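Ricin B lectin (Clostridium thermocellum, PDB 3VSF) is an exo-beta-1,3-galactanase that pairs a family 43 glycoside hydrolase module with a galactose-binding ricin-type beta-trefoil module. Local coordinates at residues A[48-60]-A[87-99]. Sequence-based numbering, arbitrary orientation.
Sequences FKDTSGNVIHAHG and SCYRSKDLVNWEY
Tyr89 and Trp97, from the third and fourth strands of a four-stranded antiparallel sheet and the turn joining them, receive Ile56, His57 and Asp50 of the 48-60 loop in a mixed aromatic, apolar and polar contact. Ile56 suits its place because its two branches part: CG2 lies over one face of the Tyr89 ring, 3.6 Å from the ring centroid in a CH-pi contact, while CD1, at the end of a fully extended chain (chi2 180°), reaches Trp97 CB at 3.6 Å. Tyrosine fits because its ring offers a face to Ile56 and its hydroxyl an acceptor for the backbone: the N of His57 donates to Tyr89 OH at 3.2 Å, almost straight at 169°. The same hydroxyl lies over one face of the His57 imidazole, and the two rings form an edge-to-face pair with planes at 86°. His57 in turn presents its edge to the face of Tyr99 in an offset edge-to-face pair, completing an aromatic cluster. The carboxylate of Glu102 bonds Ser87 OG through one oxygen and Tyr99 OH through the other. The sheet is one blade of the five-bladed beta-propeller characteristic of family 43 glycoside hydrolases, and the contact packs the segment leading into its first strand, 61-66, against its third and fourth strands, away from the galactose sites of the trefoil module. Further along, Thr51, in the type I turn from Asp50 to Gly53, donates its N to Trp97 O at 2.7 Å, nearly in line with the carbonyl. Aspartate suits the turn's start because its short carboxylate serves two sides: OD1 accepts from Asn54 N at 2.8 Å, met from above the carboxylate plane, whereas OD2 lies at the edge of the Tyr89 ring, 3.8 Å from Tyr89 CE2.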
loop_
_atom_site.group_PDB
_atom_site.type_symbol
_atom_site.label_atom_id
_atom_site.label_comp_id
_atom_site.label_asym_id
_atom_site.label_seq_id
_atom_site.Cartn_x
_atom_site.Cartn_y
_atom_site.Cartn_z
ATOM N N PHE A 48 -3.713 7.247 -13.275
ATOM C CA PHE A 48 -2.956 8.493 -13.297
ATOM C C PHE A 48 -2.608 8.872 -14.730
ATOM O O PHE A 48 -2.367 8.004 -15.570
ATOM C CB PHE A 48 -1.675 8.361 -12.472
ATOM C CG PHE A 48 -1.883 7.759 -11.111
ATOM C CD1 PHE A 48 -3.133 7.769 -10.514
ATOM C CD2 PHE A 48 -0.825 7.181 -10.428
ATOM C CE1 PHE A 48 -3.324 7.211 -9.264
ATOM C CE2 PHE A 48 -1.008 6.624 -9.178
ATOM C CZ PHE A 48 -2.260 6.637 -8.595
ATOM N N LYS A 49 -2.585 10.170 -15.010
ATOM C CA LYS A 49 -2.235 10.652 -16.340
ATOM C C LYS A 49 -0.882 11.352 -16.341
ATOM O O LYS A 49 -0.580 12.141 -15.445
ATOM C CB LYS A 49 -3.316 11.590 -16.880
ATOM C CG LYS A 49 -4.619 10.897 -17.241
ATOM C CD LYS A 49 -5.556 11.845 -17.970
ATOM C CE LYS A 49 -6.801 11.126 -18.459
ATOM N NZ LYS A 49 -7.691 12.031 -19.239
ATOM N N ASP A 50 -0.069 11.055 -17.350
ATOM C CA ASP A 50 1.235 11.690 -17.491
ATOM C C ASP A 50 1.081 13.156 -17.878
ATOM O O ASP A 50 -0.028 13.625 -18.136
ATOM C CB ASP A 50 2.089 10.949 -18.523
ATOM C CG ASP A 50 1.403 10.823 -19.870
ATOM O OD1 ASP A 50 0.681 11.762 -20.265
ATOM O OD2 ASP A 50 1.587 9.782 -20.536
ATOM N N THR A 51 2.197 13.875 -17.917
ATOM C CA THR A 51 2.187 15.291 -18.262
ATOM C C THR A 51 1.566 15.528 -19.635
ATOM O O THR A 51 0.980 16.581 -19.889
ATOM C CB THR A 51 3.606 15.884 -18.241
ATOM O OG1 THR A 51 4.447 15.146 -19.138
ATOM C CG2 THR A 51 4.190 15.818 -16.839
ATOM N N SER A 52 1.697 14.542 -20.517
ATOM C CA SER A 52 1.171 14.647 -21.873
ATOM C C SER A 52 -0.355 14.639 -21.887
ATOM O O SER A 52 -0.978 15.029 -22.874
ATOM C CB SER A 52 1.704 13.508 -22.743
ATOM O OG SER A 52 3.122 13.482 -22.739
ATOM N N GLY A 53 -0.951 14.192 -20.786
ATOM C CA GLY A 53 -2.396 14.103 -20.684
ATOM C C GLY A 53 -2.908 12.726 -21.057
ATOM O O GLY A 53 -4.102 12.538 -21.294
ATOM N N ASN A 54 -1.999 11.758 -21.112
ATOM C CA ASN A 54 -2.353 10.387 -21.459
ATOM C C ASN A 54 -2.290 9.439 -20.264
ATOM O O ASN A 54 -1.497 9.632 -19.344
ATOM C CB ASN A 54 -1.461 9.870 -22.589
ATOM C CG ASN A 54 -1.845 10.437 -23.942
ATOM O OD1 ASN A 54 -2.393 9.732 -24.790
ATOM N ND2 ASN A 54 -1.567 11.719 -24.146
ATOM N N VAL A 55 -3.133 8.412 -20.294
ATOM C CA VAL A 55 -3.196 7.434 -19.215
ATOM C C VAL A 55 -1.889 6.657 -19.066
ATOM O O VAL A 55 -1.408 6.040 -20.016
ATOM C CB VAL A 55 -4.362 6.445 -19.422
ATOM C CG1 VAL A 55 -4.400 5.959 -20.866
ATOM C CG2 VAL A 55 -4.247 5.277 -18.457
ATOM N N ILE A 56 -1.319 6.698 -17.866
ATOM C CA ILE A 56 -0.102 5.951 -17.566
ATOM C C ILE A 56 -0.378 4.449 -17.583
ATOM O O ILE A 56 -1.330 3.980 -16.962
ATOM C CB ILE A 56 0.479 6.350 -16.194
ATOM C CG1 ILE A 56 0.874 7.829 -16.191
ATOM C CG2 ILE A 56 1.673 5.476 -15.840
ATOM C CD1 ILE A 56 1.455 8.308 -14.877
ATOM N N HIS A 57 0.455 3.702 -18.301
ATOM C CA HIS A 57 0.308 2.252 -18.387
ATOM C C HIS A 57 1.550 1.524 -17.880
ATOM O O HIS A 57 2.397 1.099 -18.665
ATOM C CB HIS A 57 -0.015 1.821 -19.821
ATOM C CG HIS A 57 0.847 2.468 -20.861
ATOM N ND1 HIS A 57 1.888 1.811 -21.481
ATOM C CD2 HIS A 57 0.822 3.714 -21.390
ATOM C CE1 HIS A 57 2.466 2.624 -22.347
ATOM N NE2 HIS A 57 1.839 3.786 -22.311
ATOM N N ALA A 58 1.651 1.384 -16.562
ATOM C CA ALA A 58 2.778 0.696 -15.941
ATOM C C ALA A 58 2.294 -0.307 -14.899
ATOM O O ALA A 58 2.642 -0.212 -13.721
ATOM C CB ALA A 58 3.735 1.700 -15.316
ATOM N N HIS A 59 1.495 -1.269 -15.344
ATOM C CA HIS A 59 0.892 -2.250 -14.452
ATOM C C HIS A 59 1.927 -3.212 -13.878
ATOM O O HIS A 59 2.926 -3.524 -14.528
ATOM C CB HIS A 59 -0.203 -3.018 -15.189
ATOM C CG HIS A 59 -1.180 -2.136 -15.902
ATOM N ND1 HIS A 59 -1.367 -0.812 -15.566
ATOM C CD2 HIS A 59 -2.015 -2.381 -16.938
ATOM C CE1 HIS A 59 -2.279 -0.282 -16.360
ATOM N NE2 HIS A 59 -2.689 -1.214 -17.202
ATOM N N GLY A 60 1.681 -3.677 -12.657
ATOM C CA GLY A 60 2.609 -4.556 -11.966
ATOM C C GLY A 60 3.997 -3.952 -11.903
ATOM O O GLY A 60 4.995 -4.664 -11.808
ATOM N N SER A 87 6.958 0.157 -20.174
ATOM C CA SER A 87 7.020 1.613 -20.151
ATOM C C SER A 87 7.895 2.145 -19.021
ATOM O O SER A 87 8.192 1.437 -18.059
ATOM C CB SER A 87 5.612 2.201 -20.043
ATOM O OG SER A 87 4.774 1.698 -21.069
ATOM N N CYS A 88 8.304 3.403 -19.152
ATOM C CA CYS A 88 9.118 4.059 -18.138
ATOM C C CYS A 88 8.715 5.519 -17.983
ATOM O O CYS A 88 8.750 6.288 -18.943
ATOM C CB CYS A 88 10.602 3.963 -18.491
ATOM S SG CYS A 88 11.683 4.903 -17.392
ATOM N N TYR A 89 8.329 5.895 -16.769
ATOM C CA TYR A 89 7.931 7.268 -16.486
ATOM C C TYR A 89 8.877 7.913 -15.477
ATOM O O TYR A 89 9.332 7.265 -14.536
ATOM C CB TYR A 89 6.489 7.313 -15.981
ATOM C CG TYR A 89 5.476 6.822 -16.992
ATOM C CD1 TYR A 89 5.204 5.467 -17.129
ATOM C CD2 TYR A 89 4.792 7.714 -17.807
ATOM C CE1 TYR A 89 4.280 5.014 -18.052
ATOM C CE2 TYR A 89 3.864 7.271 -18.731
ATOM C CZ TYR A 89 3.612 5.920 -18.849
ATOM O OH TYR A 89 2.691 5.475 -19.768
ATOM N N ARG A 90 9.164 9.193 -15.683
ATOM C CA ARG A 90 10.130 9.911 -14.859
ATOM C C ARG A 90 9.476 11.090 -14.144
ATOM O O ARG A 90 8.589 11.742 -14.694
ATOM C CB ARG A 90 11.291 10.396 -15.729
ATOM C CG ARG A 90 12.328 11.230 -15.000
ATOM C CD ARG A 90 13.403 11.709 -15.961
ATOM N NE ARG A 90 12.837 12.472 -17.072
ATOM C CZ ARG A 90 13.242 13.685 -17.433
ATOM N NH1 ARG A 90 14.225 14.282 -16.773
ATOM N NH2 ARG A 90 12.666 14.301 -18.456
ATOM N N SER A 91 9.916 11.360 -12.918
ATOM C CA SER A 91 9.362 12.462 -12.137
ATOM C C SER A 91 10.228 12.826 -10.934
ATOM O O SER A 91 11.007 12.009 -10.445
ATOM C CB SER A 91 7.946 12.122 -11.668
ATOM O OG SER A 91 7.407 13.166 -10.877
ATOM N N LYS A 92 10.082 14.062 -10.466
ATOM C CA LYS A 92 10.778 14.526 -9.271
ATOM C C LYS A 92 9.805 14.706 -8.111
ATOM O O LYS A 92 10.173 14.545 -6.946
ATOM C CB LYS A 92 11.496 15.849 -9.543
ATOM C CG LYS A 92 12.710 15.740 -10.449
ATOM C CD LYS A 92 13.384 17.095 -10.611
ATOM C CE LYS A 92 14.695 16.978 -11.369
ATOM N NZ LYS A 92 15.342 18.303 -11.574
ATOM N N ASP A 93 8.561 15.044 -8.438
ATOM C CA ASP A 93 7.550 15.335 -7.428
ATOM C C ASP A 93 6.724 14.100 -7.076
ATOM O O ASP A 93 5.978 14.103 -6.096
ATOM C CB ASP A 93 6.631 16.460 -7.907
ATOM C CG ASP A 93 5.678 16.010 -8.995
ATOM O OD1 ASP A 93 4.475 15.853 -8.702
ATOM O OD2 ASP A 93 6.129 15.805 -10.141
ATOM N N LEU A 94 6.856 13.053 -7.886
ATOM C CA LEU A 94 6.165 11.784 -7.652
ATOM C C LEU A 94 4.668 11.830 -7.957
ATOM O O LEU A 94 3.946 10.872 -7.681
ATOM C CB LEU A 94 6.400 11.285 -6.223
ATOM C CG LEU A 94 7.729 10.577 -5.956
ATOM C CD1 LEU A 94 7.913 10.310 -4.470
ATOM C CD2 LEU A 94 7.806 9.280 -6.749
ATOM N N VAL A 95 4.204 12.937 -8.528
ATOM C CA VAL A 95 2.797 13.069 -8.896
ATOM C C VAL A 95 2.638 13.356 -10.387
ATOM O O VAL A 95 1.758 12.798 -11.043
ATOM C CB VAL A 95 2.091 14.166 -8.073
ATOM C CG1 VAL A 95 0.652 14.342 -8.541
ATOM C CG2 VAL A 95 2.137 13.830 -6.590
ATOM N N ASN A 96 3.492 14.226 -10.916
ATOM C CA ASN A 96 3.493 14.532 -12.344
ATOM C C ASN A 96 4.524 13.695 -13.091
ATOM O O ASN A 96 5.729 13.889 -12.930
ATOM C CB ASN A 96 3.751 16.020 -12.582
ATOM C CG ASN A 96 2.678 16.902 -11.978
ATOM O OD1 ASN A 96 1.615 17.099 -12.567
ATOM N ND2 ASN A 96 2.952 17.442 -10.796
ATOM N N TRP A 97 4.045 12.769 -13.915
ATOM C CA TRP A 97 4.924 11.815 -14.581
ATOM C C TRP A 97 5.134 12.119 -16.060
ATOM O O TRP A 97 4.201 12.494 -16.769
ATOM C CB TRP A 97 4.394 10.392 -14.397
ATOM C CG TRP A 97 4.437 9.947 -12.974
ATOM C CD1 TRP A 97 3.415 9.985 -12.071
ATOM C CD2 TRP A 97 5.570 9.418 -12.280
ATOM N NE1 TRP A 97 3.842 9.501 -10.857
ATOM C CE2 TRP A 97 5.161 9.146 -10.960
ATOM C CE3 TRP A 97 6.889 9.141 -12.648
ATOM C CZ2 TRP A 97 6.024 8.612 -10.008
ATOM C CZ3 TRP A 97 7.744 8.612 -11.702
ATOM C CH2 TRP A 97 7.309 8.355 -10.396
ATOM N N GLU A 98 6.371 11.949 -16.515
ATOM C CA GLU A 98 6.724 12.200 -17.905
ATOM C C GLU A 98 7.021 10.896 -18.641
ATOM O O GLU A 98 7.750 10.040 -18.140
ATOM C CB GLU A 98 7.931 13.137 -17.986
ATOM C CG GLU A 98 8.460 13.360 -19.394
ATOM C CD GLU A 98 9.647 14.302 -19.424
ATOM O OE1 GLU A 98 9.869 15.012 -18.421
ATOM O OE2 GLU A 98 10.361 14.331 -20.450
ATOM N N TYR A 99 6.446 10.752 -19.830
ATOM C CA TYR A 99 6.663 9.570 -20.653
ATOM C C TYR A 99 8.100 9.545 -21.167
ATOM O O TYR A 99 8.628 10.568 -21.602
ATOM C CB TYR A 99 5.685 9.567 -21.828
ATOM C CG TYR A 99 5.592 8.248 -22.560
ATOM C CD1 TYR A 99 6.101 7.082 -22.003
ATOM C CD2 TYR A 99 4.997 8.170 -23.812
ATOM C CE1 TYR A 99 6.017 5.877 -22.672
ATOM C CE2 TYR A 99 4.910 6.970 -24.488
ATOM C CZ TYR A 99 5.421 5.827 -23.915
ATOM O OH TYR A 99 5.333 4.631 -24.588
#